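Local atomic coordinates of putative phosphoribosyltransferase (Neisseria gonorrhoeae, PDB entry 5VOG), a protein that binds the alarmone ppGpp and magnesium and is probably a phosphoribosyltransferase of the glycosyltransferase class. Residues W88-V101 / C117-V129. Numbering follows the deposited sequence.
Sequences WLDPVPEVLRGKNV and CLKELLKEDFDTV. With MG (magnesium ion), chain F.
V101 rests CG2 over the centre of one face of the F126 ring, 3.8 Å from its centroid, a CH-pi contact packed where the two chains lead into neighbouring parallel strands of the mixed sheet. L96 CB lies at the ring edge and V92 CG1 reaches CE1 and CZ. V101 CG2 sits between its backbone N and carbonyl carbon (chi1 -65° for CG1), a rotation that points CG2 at the ring face. A second apolar patch forms where W88 meets helix 112-121: its CZ2 presses to 3.5 Å from E120 CB, L121 CD2 comes in obliquely at the same CZ2, and C117 SG approaches the ring edge near its plane, a sulfur-aromatic contact.

Between the patches the packing gives way to water. The E124 chain bends back at chi2 (-71°), bringing CD to 3.4 Å from V92 CG2 and its carboxylate among three waters. One links OE2 to W88 NE1 and E120 O; another, shared with L89 O, also ligates the magnesium ion, which D90 OD1 binds at 2.1 Å. E124 thus belongs to the second shell of the metal, and the cation probably favours its charged form.

At the exposed end, R97 NH1 forms a 2.9 Å salt bridge to the anti lone pair of D125 OD2, the two flat groups 64° apart, and R97 NE pairs with E94 to extend the network. G98 N binds D125 O in the carbonyl plane, and N100 OD1 accepts T128 N at 3.0 Å, with N100 ND2 tied to K37 O. V101 N then bonds T128 O and begins the parallel pairing of strands 101-105 and 129-133, joined through helix 112-121: the beta-alpha-beta crossover of the type I phosphoribosyltransferase fold.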
# COMPACT_ATOMS: atom_id res chain seq x y z
N TRP A 88 -8.85 11.21 1.90
CA TRP A 88 -9.73 11.04 0.76
C TRP A 88 -9.12 11.69 -0.48
O TRP A 88 -8.11 12.39 -0.40
CB TRP A 88 -11.13 11.61 1.04
CG TRP A 88 -12.18 10.94 0.21
CD1 TRP A 88 -12.84 11.47 -0.86
CD2 TRP A 88 -12.66 9.61 0.36
NE1 TRP A 88 -13.71 10.54 -1.38
CE2 TRP A 88 -13.62 9.39 -0.65
CE3 TRP A 88 -12.37 8.57 1.26
CZ2 TRP A 88 -14.31 8.17 -0.78
CZ3 TRP A 88 -13.05 7.37 1.13
CH2 TRP A 88 -14.00 7.18 0.11
N LEU A 89 -9.73 11.39 -1.62
CA LEU A 89 -9.36 11.98 -2.91
C LEU A 89 -10.18 13.26 -3.07
O LEU A 89 -11.29 13.24 -3.60
CB LEU A 89 -9.63 11.02 -4.06
CG LEU A 89 -8.59 9.96 -4.35
CD1 LEU A 89 -9.15 8.97 -5.34
CD2 LEU A 89 -7.32 10.59 -4.89
N ASP A 90 -9.62 14.37 -2.59
CA ASP A 90 -10.26 15.68 -2.61
C ASP A 90 -9.36 16.69 -3.32
O ASP A 90 -8.29 17.03 -2.79
CB ASP A 90 -10.53 16.19 -1.20
CG ASP A 90 -11.50 15.33 -0.44
OD1 ASP A 90 -12.49 14.89 -1.05
OD2 ASP A 90 -11.26 15.09 0.76
N PRO A 91 -9.72 17.17 -4.52
CA PRO A 91 -10.77 16.66 -5.40
C PRO A 91 -10.25 15.43 -6.13
O PRO A 91 -9.05 15.15 -6.07
CB PRO A 91 -11.00 17.81 -6.37
CG PRO A 91 -9.66 18.45 -6.48
CD PRO A 91 -9.07 18.36 -5.09
N VAL A 92 -11.12 14.73 -6.84
CA VAL A 92 -10.62 13.69 -7.75
C VAL A 92 -9.84 14.36 -8.88
O VAL A 92 -10.34 15.34 -9.47
CB VAL A 92 -11.78 12.87 -8.30
CG1 VAL A 92 -11.28 11.92 -9.38
CG2 VAL A 92 -12.45 12.08 -7.18
N PRO A 93 -8.63 13.90 -9.19
CA PRO A 93 -7.84 14.53 -10.26
C PRO A 93 -8.56 14.46 -11.59
O PRO A 93 -9.31 13.53 -11.88
CB PRO A 93 -6.55 13.71 -10.28
CG PRO A 93 -6.45 13.16 -8.89
CD PRO A 93 -7.86 12.88 -8.46
N GLU A 94 -8.31 15.48 -12.43
CA GLU A 94 -9.01 15.58 -13.70
C GLU A 94 -8.72 14.39 -14.61
O GLU A 94 -9.58 14.02 -15.42
CB GLU A 94 -8.66 16.90 -14.39
CG GLU A 94 -9.75 17.43 -15.29
CD GLU A 94 -11.01 17.83 -14.53
OE1 GLU A 94 -10.91 18.18 -13.33
OE2 GLU A 94 -12.10 17.79 -15.13
N VAL A 95 -7.54 13.78 -14.49
CA VAL A 95 -7.18 12.66 -15.36
C VAL A 95 -8.10 11.46 -15.14
O VAL A 95 -8.19 10.58 -16.00
CB VAL A 95 -5.70 12.28 -15.15
CG1 VAL A 95 -5.49 11.60 -13.81
CG2 VAL A 95 -5.19 11.42 -16.30
N LEU A 96 -8.80 11.41 -14.01
CA LEU A 96 -9.72 10.31 -13.73
C LEU A 96 -11.16 10.61 -14.14
O LEU A 96 -12.01 9.71 -14.04
CB LEU A 96 -9.69 9.94 -12.25
CG LEU A 96 -8.37 9.38 -11.72
CD1 LEU A 96 -8.51 9.02 -10.25
CD2 LEU A 96 -7.95 8.17 -12.54
N ARG A 97 -11.46 11.82 -14.59
CA ARG A 97 -12.83 12.15 -14.95
C ARG A 97 -13.29 11.29 -16.12
O ARG A 97 -12.60 11.19 -17.14
CB ARG A 97 -12.96 13.64 -15.30
CG ARG A 97 -14.38 14.03 -15.70
CD ARG A 97 -14.49 15.51 -16.05
NE ARG A 97 -14.17 16.37 -14.91
CZ ARG A 97 -15.04 16.70 -13.96
NH1 ARG A 97 -16.28 16.25 -14.00
NH2 ARG A 97 -14.66 17.50 -12.97
N GLY A 98 -14.45 10.66 -15.97
CA GLY A 98 -14.97 9.81 -17.03
C GLY A 98 -14.23 8.51 -17.23
O GLY A 98 -14.47 7.84 -18.23
N LYS A 99 -13.36 8.13 -16.30
CA LYS A 99 -12.57 6.91 -16.42
C LYS A 99 -13.18 5.79 -15.58
O LYS A 99 -14.12 6.00 -14.80
CB LYS A 99 -11.12 7.16 -15.98
CG LYS A 99 -10.39 8.19 -16.82
CD LYS A 99 -10.33 7.75 -18.27
CE LYS A 99 -9.53 8.72 -19.12
NZ LYS A 99 -9.44 8.24 -20.53
N ASN A 100 -12.64 4.59 -15.76
CA ASN A 100 -13.05 3.41 -15.01
C ASN A 100 -12.10 3.22 -13.84
O ASN A 100 -10.88 3.12 -14.04
CB ASN A 100 -13.04 2.17 -15.89
CG ASN A 100 -13.99 2.29 -17.06
OD1 ASN A 100 -15.05 2.89 -16.95
ND2 ASN A 100 -13.61 1.71 -18.20
N VAL A 101 -12.63 3.14 -12.62
CA VAL A 101 -11.79 2.99 -11.43
C VAL A 101 -12.20 1.73 -10.67
O VAL A 101 -13.39 1.41 -10.55
CB VAL A 101 -11.84 4.24 -10.52
CG1 VAL A 101 -11.22 5.44 -11.25
CG2 VAL A 101 -13.25 4.53 -10.05
N CYS A 117 -17.55 3.66 1.17
CA CYS A 117 -16.63 4.17 0.16
C CYS A 117 -17.28 4.21 -1.22
O CYS A 117 -17.07 5.16 -1.98
CB CYS A 117 -15.37 3.32 0.11
SG CYS A 117 -14.31 3.51 1.55
N LEU A 118 -18.05 3.17 -1.58
CA LEU A 118 -18.69 3.16 -2.89
C LEU A 118 -19.72 4.27 -3.00
O LEU A 118 -19.81 4.94 -4.04
CB LEU A 118 -19.32 1.80 -3.15
CG LEU A 118 -18.29 0.67 -3.30
CD1 LEU A 118 -18.97 -0.70 -3.48
CD2 LEU A 118 -17.31 0.96 -4.44
N LYS A 119 -20.52 4.49 -1.95
CA LYS A 119 -21.48 5.59 -1.99
C LYS A 119 -20.78 6.92 -2.19
O LYS A 119 -21.26 7.77 -2.95
CB LYS A 119 -22.31 5.60 -0.70
CG LYS A 119 -23.45 4.59 -0.70
CD LYS A 119 -24.35 4.78 0.51
CE LYS A 119 -25.56 3.87 0.44
NZ LYS A 119 -26.48 4.08 1.59
N GLU A 120 -19.65 7.13 -1.52
CA GLU A 120 -18.93 8.39 -1.68
C GLU A 120 -18.35 8.53 -3.08
O GLU A 120 -18.39 9.61 -3.66
CB GLU A 120 -17.83 8.50 -0.63
CG GLU A 120 -18.34 8.70 0.78
CD GLU A 120 -19.20 9.94 0.91
OE1 GLU A 120 -18.77 11.01 0.44
OE2 GLU A 120 -20.30 9.84 1.49
N LEU A 121 -17.80 7.44 -3.64
CA LEU A 121 -17.18 7.53 -4.95
C LEU A 121 -18.21 7.66 -6.07
O LEU A 121 -17.88 8.18 -7.14
CB LEU A 121 -16.27 6.33 -5.18
CG LEU A 121 -15.03 6.30 -4.28
CD1 LEU A 121 -14.31 4.97 -4.36
CD2 LEU A 121 -14.07 7.43 -4.66
N LEU A 122 -19.45 7.22 -5.85
CA LEU A 122 -20.49 7.41 -6.86
C LEU A 122 -20.92 8.87 -6.99
O LEU A 122 -21.63 9.20 -7.94
CB LEU A 122 -21.70 6.53 -6.56
CG LEU A 122 -21.49 5.04 -6.84
CD1 LEU A 122 -22.71 4.23 -6.42
CD2 LEU A 122 -21.18 4.82 -8.31
N LYS A 123 -20.52 9.73 -6.05
CA LYS A 123 -20.75 11.16 -6.18
C LYS A 123 -19.85 11.80 -7.23
O LYS A 123 -20.09 12.95 -7.61
CB LYS A 123 -20.51 11.86 -4.84
CG LYS A 123 -21.47 11.43 -3.76
CD LYS A 123 -21.10 12.08 -2.45
CE LYS A 123 -22.15 11.82 -1.39
NZ LYS A 123 -21.68 12.35 -0.09
N GLU A 124 -18.84 11.08 -7.71
CA GLU A 124 -17.85 11.63 -8.62
C GLU A 124 -18.22 11.31 -10.07
O GLU A 124 -19.15 10.56 -10.35
CB GLU A 124 -16.46 11.08 -8.30
CG GLU A 124 -16.05 11.21 -6.84
CD GLU A 124 -15.75 12.64 -6.42
OE1 GLU A 124 -15.64 13.53 -7.30
OE2 GLU A 124 -15.61 12.87 -5.20
N ASP A 125 -17.44 11.89 -10.98
CA ASP A 125 -17.70 11.75 -12.41
C ASP A 125 -16.82 10.65 -13.01
O ASP A 125 -15.94 10.89 -13.84
CB ASP A 125 -17.47 13.09 -13.11
CG ASP A 125 -17.96 13.09 -14.55
OD1 ASP A 125 -18.63 12.12 -14.97
OD2 ASP A 125 -17.68 14.07 -15.27
N PHE A 126 -17.05 9.43 -12.55
CA PHE A 126 -16.43 8.25 -13.13
C PHE A 126 -17.39 7.59 -14.12
O PHE A 126 -18.61 7.75 -14.03
CB PHE A 126 -16.05 7.22 -12.05
CG PHE A 126 -15.09 7.73 -11.01
CD1 PHE A 126 -13.85 8.22 -11.38
CD2 PHE A 126 -15.42 7.68 -9.67
CE1 PHE A 126 -12.95 8.67 -10.42
CE2 PHE A 126 -14.52 8.13 -8.69
CZ PHE A 126 -13.29 8.63 -9.07
N ASP A 127 -16.82 6.84 -15.06
CA ASP A 127 -17.62 6.00 -15.94
C ASP A 127 -18.08 4.76 -15.18
O ASP A 127 -19.24 4.70 -14.74
CB ASP A 127 -16.81 5.61 -17.19
CG ASP A 127 -17.61 4.76 -18.16
OD1 ASP A 127 -18.82 4.54 -17.93
OD2 ASP A 127 -17.03 4.30 -19.16
N THR A 128 -17.21 3.77 -15.03
CA THR A 128 -17.49 2.56 -14.27
C THR A 128 -16.70 2.59 -12.97
O THR A 128 -15.49 2.83 -12.98
CB THR A 128 -17.13 1.31 -15.07
OG1 THR A 128 -17.95 1.22 -16.24
CG2 THR A 128 -17.34 0.05 -14.23
N VAL A 129 -17.39 2.34 -11.86
CA VAL A 129 -16.77 2.04 -10.58
C VAL A 129 -16.97 0.55 -10.32
O VAL A 129 -18.11 0.08 -10.26
CB VAL A 129 -17.36 2.88 -9.43
CG1 VAL A 129 -16.70 2.50 -8.10
CG2 VAL A 129 -17.19 4.36 -9.72
MG MG F . -14.35 15.32 -1.94
O HOH W 1 -15.96 11.08 -3.28
O HOH W 2 -13.75 13.87 -3.58
O HOH W 3 -13.80 15.69 -6.79
O HOH W 4 -14.50 5.35 -19.70
O HOH W 5 -15.84 2.30 -20.22
O HOH W 6 -15.79 13.49 -1.25
O HOH W 7 -13.31 17.37 -2.48
O HOH W 8 -14.43 16.55 -0.32